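Local coordinates for glycosyl hydrolase family 88 (Pedobacter heparinus, PDB 3WIW), which hydrolyses unsaturated glucuronyl oligosaccharides derived from heparin, working as a bacterial glycoside hydrolase of family 88 built on an alpha6/alpha6-barrel, at residues I173-Y183 with W250-D261. Sequence-based numbering, arbitrary orientation.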
loop_
_atom_site.group_PDB
_atom_site.type_symbol
_atom_site.label_atom_id
_atom_site.label_comp_id
_atom_site.label_asym_id
_atom_site.label_seq_id
_atom_site.Cartn_x
_atom_site.Cartn_y
_atom_site.Cartn_z
ATOM N N ILE A 173 6.795 1.553 -9.962
ATOM C CA ILE A 173 6.203 2.639 -9.200
ATOM C C ILE A 173 5.906 2.186 -7.749
ATOM O O ILE A 173 6.014 2.992 -6.797
ATOM C CB ILE A 173 4.943 3.193 -9.931
ATOM C CG1 ILE A 173 4.517 4.533 -9.342
ATOM C CG2 ILE A 173 3.760 2.199 -9.870
ATOM C CD1 ILE A 173 5.453 5.708 -9.690
ATOM N N ASP A 174 5.534 0.909 -7.581
ATOM C CA ASP A 174 5.204 0.356 -6.257
ATOM C C ASP A 174 6.381 0.517 -5.273
ATOM O O ASP A 174 6.180 0.541 -4.054
ATOM C CB ASP A 174 4.849 -1.138 -6.319
ATOM C CG ASP A 174 4.093 -1.570 -7.587
ATOM O OD1 ASP A 174 4.421 -1.146 -8.720
ATOM O OD2 ASP A 174 3.217 -2.443 -7.435
ATOM N N ASN A 175 7.604 0.597 -5.799
ATOM C CA ASN A 175 8.822 0.700 -4.985
ATOM C C ASN A 175 8.781 1.978 -4.122
ATOM O O ASN A 175 9.431 2.015 -3.069
ATOM C CB ASN A 175 10.049 0.647 -5.914
ATOM C CG ASN A 175 11.361 0.174 -5.252
ATOM O OD1 ASN A 175 12.143 -0.540 -5.913
ATOM N ND2 ASN A 175 11.627 0.573 -4.002
ATOM N N LEU A 176 8.029 3.008 -4.530
ATOM C CA LEU A 176 7.871 4.184 -3.654
ATOM C C LEU A 176 7.378 3.789 -2.261
ATOM O O LEU A 176 7.756 4.405 -1.257
ATOM C CB LEU A 176 6.934 5.237 -4.257
ATOM C CG LEU A 176 7.487 5.959 -5.489
ATOM C CD1 LEU A 176 6.317 6.624 -6.210
ATOM C CD2 LEU A 176 8.557 6.986 -5.104
ATOM N N MET A 177 6.487 2.802 -2.191
ATOM C CA MET A 177 5.880 2.437 -0.908
ATOM C C MET A 177 6.921 1.860 0.027
ATOM O O MET A 177 6.839 2.054 1.242
ATOM C CB MET A 177 4.751 1.434 -1.134
ATOM C CG MET A 177 3.633 1.978 -2.023
ATOM S SD MET A 177 2.723 3.343 -1.277
ATOM C CE MET A 177 1.932 2.456 0.078
ATOM N N ASN A 178 7.880 1.130 -0.544
ATOM C CA ASN A 178 8.944 0.492 0.219
ATOM C C ASN A 178 9.966 1.478 0.785
ATOM O O ASN A 178 10.773 1.112 1.613
ATOM C CB ASN A 178 9.573 -0.591 -0.647
ATOM C CG ASN A 178 8.657 -1.771 -0.814
ATOM O OD1 ASN A 178 8.223 -2.360 0.173
ATOM N ND2 ASN A 178 8.330 -2.120 -2.060
ATOM N N LEU A 179 9.932 2.732 0.340
ATOM C CA LEU A 179 10.808 3.765 0.895
ATOM C C LEU A 179 10.495 4.102 2.349
ATOM O O LEU A 179 11.397 4.499 3.088
ATOM C CB LEU A 179 10.762 5.035 0.051
ATOM C CG LEU A 179 11.095 4.854 -1.426
ATOM C CD1 LEU A 179 11.090 6.218 -2.094
ATOM C CD2 LEU A 179 12.405 4.095 -1.637
ATOM N N GLU A 180 9.237 3.918 2.766
ATOM C CA GLU A 180 8.834 4.320 4.116
ATOM C C GLU A 180 9.715 3.595 5.154
ATOM O O GLU A 180 10.192 4.188 6.133
ATOM C CB GLU A 180 7.349 4.031 4.352
ATOM C CG GLU A 180 6.893 4.674 5.662
ATOM C CD GLU A 180 5.438 4.467 5.974
ATOM O OE1 GLU A 180 5.031 4.737 7.123
ATOM O OE2 GLU A 180 4.683 4.101 5.064
ATOM N N TYR A 181 9.916 2.303 4.917
ATOM C CA TYR A 181 10.778 1.469 5.741
ATOM C C TYR A 181 12.167 2.088 5.898
ATOM O O TYR A 181 12.686 2.194 7.027
ATOM C CB TYR A 181 10.878 0.106 5.085
ATOM C CG TYR A 181 11.569 -0.998 5.890
ATOM C CD1 TYR A 181 11.934 -0.863 7.239
ATOM C CD2 TYR A 181 11.830 -2.222 5.255
ATOM C CE1 TYR A 181 12.544 -1.943 7.914
ATOM C CE2 TYR A 181 12.407 -3.280 5.898
ATOM C CZ TYR A 181 12.771 -3.148 7.222
ATOM O OH TYR A 181 13.337 -4.236 7.835
ATOM N N LEU A 182 12.775 2.541 4.801
ATOM C CA LEU A 182 14.118 3.112 4.872
ATOM C C LEU A 182 14.143 4.488 5.518
ATOM O O LEU A 182 15.129 4.809 6.186
ATOM C CB LEU A 182 14.757 3.193 3.495
ATOM C CG LEU A 182 15.322 1.921 2.891
ATOM C CD1 LEU A 182 16.052 2.254 1.598
ATOM C CD2 LEU A 182 16.254 1.244 3.878
ATOM N N TYR A 183 13.146 5.338 5.272
ATOM C CA TYR A 183 13.129 6.618 5.989
ATOM C C TYR A 183 13.119 6.382 7.497
ATOM O O TYR A 183 13.884 6.998 8.253
ATOM C CB TYR A 183 11.913 7.454 5.626
ATOM C CG TYR A 183 11.839 7.988 4.207
ATOM C CD1 TYR A 183 12.882 8.717 3.635
ATOM C CD2 TYR A 183 10.668 7.826 3.458
ATOM C CE1 TYR A 183 12.762 9.221 2.348
ATOM C CE2 TYR A 183 10.554 8.326 2.173
ATOM C CZ TYR A 183 11.596 9.027 1.628
ATOM O OH TYR A 183 11.477 9.542 0.356
ATOM N N TRP A 250 -0.143 4.220 -5.778
ATOM C CA TRP A 250 1.169 4.087 -5.119
ATOM C C TRP A 250 1.975 5.374 -5.286
ATOM O O TRP A 250 2.695 5.774 -4.377
ATOM C CB TRP A 250 1.973 2.970 -5.744
ATOM C CG TRP A 250 1.517 1.546 -5.599
ATOM C CD1 TRP A 250 1.702 0.572 -6.559
ATOM C CD2 TRP A 250 0.959 0.866 -4.448
ATOM N NE1 TRP A 250 1.246 -0.635 -6.107
ATOM C CE2 TRP A 250 0.808 -0.496 -4.809
ATOM C CE3 TRP A 250 0.537 1.274 -3.166
ATOM C CZ2 TRP A 250 0.306 -1.473 -3.922
ATOM C CZ3 TRP A 250 0.018 0.297 -2.280
ATOM C CH2 TRP A 250 -0.096 -1.061 -2.678
ATOM N N GLY A 251 1.885 6.030 -6.450
ATOM C CA GLY A 251 2.559 7.303 -6.667
ATOM C C GLY A 251 2.049 8.383 -5.728
ATOM O O GLY A 251 2.846 9.059 -5.064
ATOM N N LEU A 252 0.729 8.552 -5.672
ATOM C CA LEU A 252 0.143 9.549 -4.779
ATOM C C LEU A 252 0.602 9.314 -3.332
ATOM O O LEU A 252 1.059 10.235 -2.638
ATOM C CB LEU A 252 -1.380 9.488 -4.853
ATOM C CG LEU A 252 -2.104 10.429 -3.898
ATOM C CD1 LEU A 252 -1.771 11.906 -4.172
ATOM C CD2 LEU A 252 -3.620 10.181 -3.957
ATOM N N TYR A 253 0.441 8.078 -2.875
ATOM C CA TYR A 253 0.811 7.727 -1.518
ATOM C C TYR A 253 2.318 7.930 -1.304
ATOM O O TYR A 253 2.731 8.466 -0.274
ATOM C CB TYR A 253 0.412 6.289 -1.269
ATOM C CG TYR A 253 0.408 5.817 0.162
ATOM C CD1 TYR A 253 1.600 5.689 0.886
ATOM C CD2 TYR A 253 -0.784 5.448 0.789
ATOM C CE1 TYR A 253 1.610 5.187 2.183
ATOM C CE2 TYR A 253 -0.788 4.958 2.090
ATOM C CZ TYR A 253 0.416 4.817 2.775
ATOM O OH TYR A 253 0.424 4.291 4.046
ATOM N N GLY A 254 3.126 7.473 -2.264
ATOM C CA GLY A 254 4.579 7.535 -2.168
ATOM C C GLY A 254 5.049 8.965 -1.903
ATOM O O GLY A 254 5.963 9.170 -1.089
ATOM N N TYR A 255 4.447 9.950 -2.573
ATOM C CA TYR A 255 4.892 11.348 -2.419
ATOM C C TYR A 255 4.295 12.008 -1.186
ATOM O O TYR A 255 4.962 12.830 -0.566
ATOM C CB TYR A 255 4.727 12.173 -3.725
ATOM C CG TYR A 255 5.763 11.665 -4.685
ATOM C CD1 TYR A 255 7.096 12.027 -4.513
ATOM C CD2 TYR A 255 5.457 10.710 -5.652
ATOM C CE1 TYR A 255 8.092 11.515 -5.316
ATOM C CE2 TYR A 255 6.447 10.179 -6.456
ATOM C CZ TYR A 255 7.767 10.575 -6.271
ATOM O OH TYR A 255 8.735 10.018 -7.063
ATOM N N THR A 256 3.073 11.622 -0.813
ATOM C CA THR A 256 2.480 12.094 0.431
ATOM C C THR A 256 3.328 11.624 1.623
ATOM O O THR A 256 3.699 12.419 2.498
ATOM C CB THR A 256 1.024 11.617 0.530
ATOM O OG1 THR A 256 0.287 12.149 -0.583
ATOM C CG2 THR A 256 0.417 12.088 1.824
ATOM N N MET A 257 3.666 10.336 1.626
ATOM C CA MET A 257 4.491 9.746 2.677
ATOM C C MET A 257 5.923 10.297 2.625
ATOM O O MET A 257 6.524 10.576 3.675
ATOM C CB MET A 257 4.426 8.216 2.572
ATOM C CG MET A 257 5.412 7.450 3.442
ATOM S SD MET A 257 7.077 7.278 2.722
ATOM C CE MET A 257 6.683 6.296 1.271
ATOM N N SER A 258 6.499 10.478 1.430
ATOM C CA SER A 258 7.862 11.029 1.353
ATOM C C SER A 258 7.887 12.447 1.891
ATOM O O SER A 258 8.860 12.830 2.532
ATOM C CB SER A 258 8.379 11.020 -0.079
ATOM O OG SER A 258 8.701 9.697 -0.497
ATOM N N TYR A 259 6.841 13.244 1.623
ATOM C CA TYR A 259 6.743 14.558 2.254
ATOM C C TYR A 259 6.699 14.445 3.780
ATOM O O TYR A 259 7.432 15.140 4.489
ATOM C CB TYR A 259 5.575 15.395 1.728
ATOM C CG TYR A 259 5.531 16.739 2.436
ATOM C CD1 TYR A 259 6.493 17.716 2.186
ATOM C CD2 TYR A 259 4.576 17.000 3.412
ATOM C CE1 TYR A 259 6.462 18.929 2.842
ATOM C CE2 TYR A 259 4.531 18.221 4.072
ATOM C CZ TYR A 259 5.481 19.177 3.786
ATOM O OH TYR A 259 5.443 20.384 4.437
ATOM N N LYS A 260 5.843 13.571 4.287
ATOM C CA LYS A 260 5.685 13.402 5.729
ATOM C C LYS A 260 7.030 13.087 6.388
ATOM O O LYS A 260 7.350 13.626 7.453
ATOM C CB LYS A 260 4.688 12.279 5.987
ATOM C CG LYS A 260 4.329 12.015 7.438
ATOM C CD LYS A 260 3.272 10.895 7.401
ATOM C CE LYS A 260 2.527 10.659 8.692
ATOM N NZ LYS A 260 1.583 9.525 8.444
ATOM N N ASP A 261 7.820 12.237 5.734
ATOM C CA ASP A 261 9.047 11.733 6.325
ATOM C C ASP A 261 10.290 12.586 6.050
ATOM O O ASP A 261 11.278 12.443 6.758
ATOM C CB ASP A 261 9.285 10.298 5.863
ATOM C CG ASP A 261 8.233 9.321 6.385
ATOM O OD1 ASP A 261 7.384 9.695 7.224
ATOM O OD2 ASP A 261 8.263 8.162 5.950
HETATM O O HOH W 1 2.291 5.099 5.848
HETATM O O HOH W 2 8.986 6.363 7.706
HETATM O O HOH W 3 5.322 7.727 7.288
#
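Asp174 and Trp250 meet at the active-site end of two neighbouring helices of the alpha6/alpha6-barrel; Asp174 is the predicted proton donor, and both residues are predicted to bind substrate. Trp250 NE1 gives a weak, bent hydrogen bond to Asp174 OD2 (3.0 Å, N-H...O angle 121°). The carboxylate is turned 45° from the indole plane. Asp174 OD1 is held separately by His218, so both carboxylate oxygens have protein partners beside the predicted nucleophile Asp116 and the bound buffer molecule.

One turn on, Met177 wedges between two aromatic rings. Bends at chi2 and chi3 fold its chain back, laying CG 3.4 Å from Trp250 CE3 and setting CE over one face of the Tyr253 ring in a CH-pi contact, 3.5 Å from the centroid. Here the helices come very close: Leu176 CB rests 3.9 Å from Gly254 CA, while Leu176 CD1 packs on Tyr255 CE2. A CB on Gly254 would clash, 2.6 Å from Leu176 CB.

Farther along, Met257 SD lies at the edge of the Tyr183 ring, and Tyr183 OH donates to Ser258 OG (2.9 Å), which itself donates to Gly254 O. A phenylalanine in place of Tyr183 would probably leave Ser258 OG without this donor. One water links the backbone Glu180 O to Asp261 OD2; a second joins Asp261 OD1 to Glu180 OE1, weakly on the Glu180 side, and a third Glu180 OE2 to Tyr253 OH, which also bonds Glu383.

Helices 175-188 and 245-262 run nearly parallel; the axes of segments 175-183 and 250-261 approach to 8.4 Å at an angle of 24°. Helix 117-132 packs against Met177 and Glu180, helix 192-208 against Tyr183 and Tyr255, and helix 265-279 against Ser258, while strand 170-172 leads into Asp174.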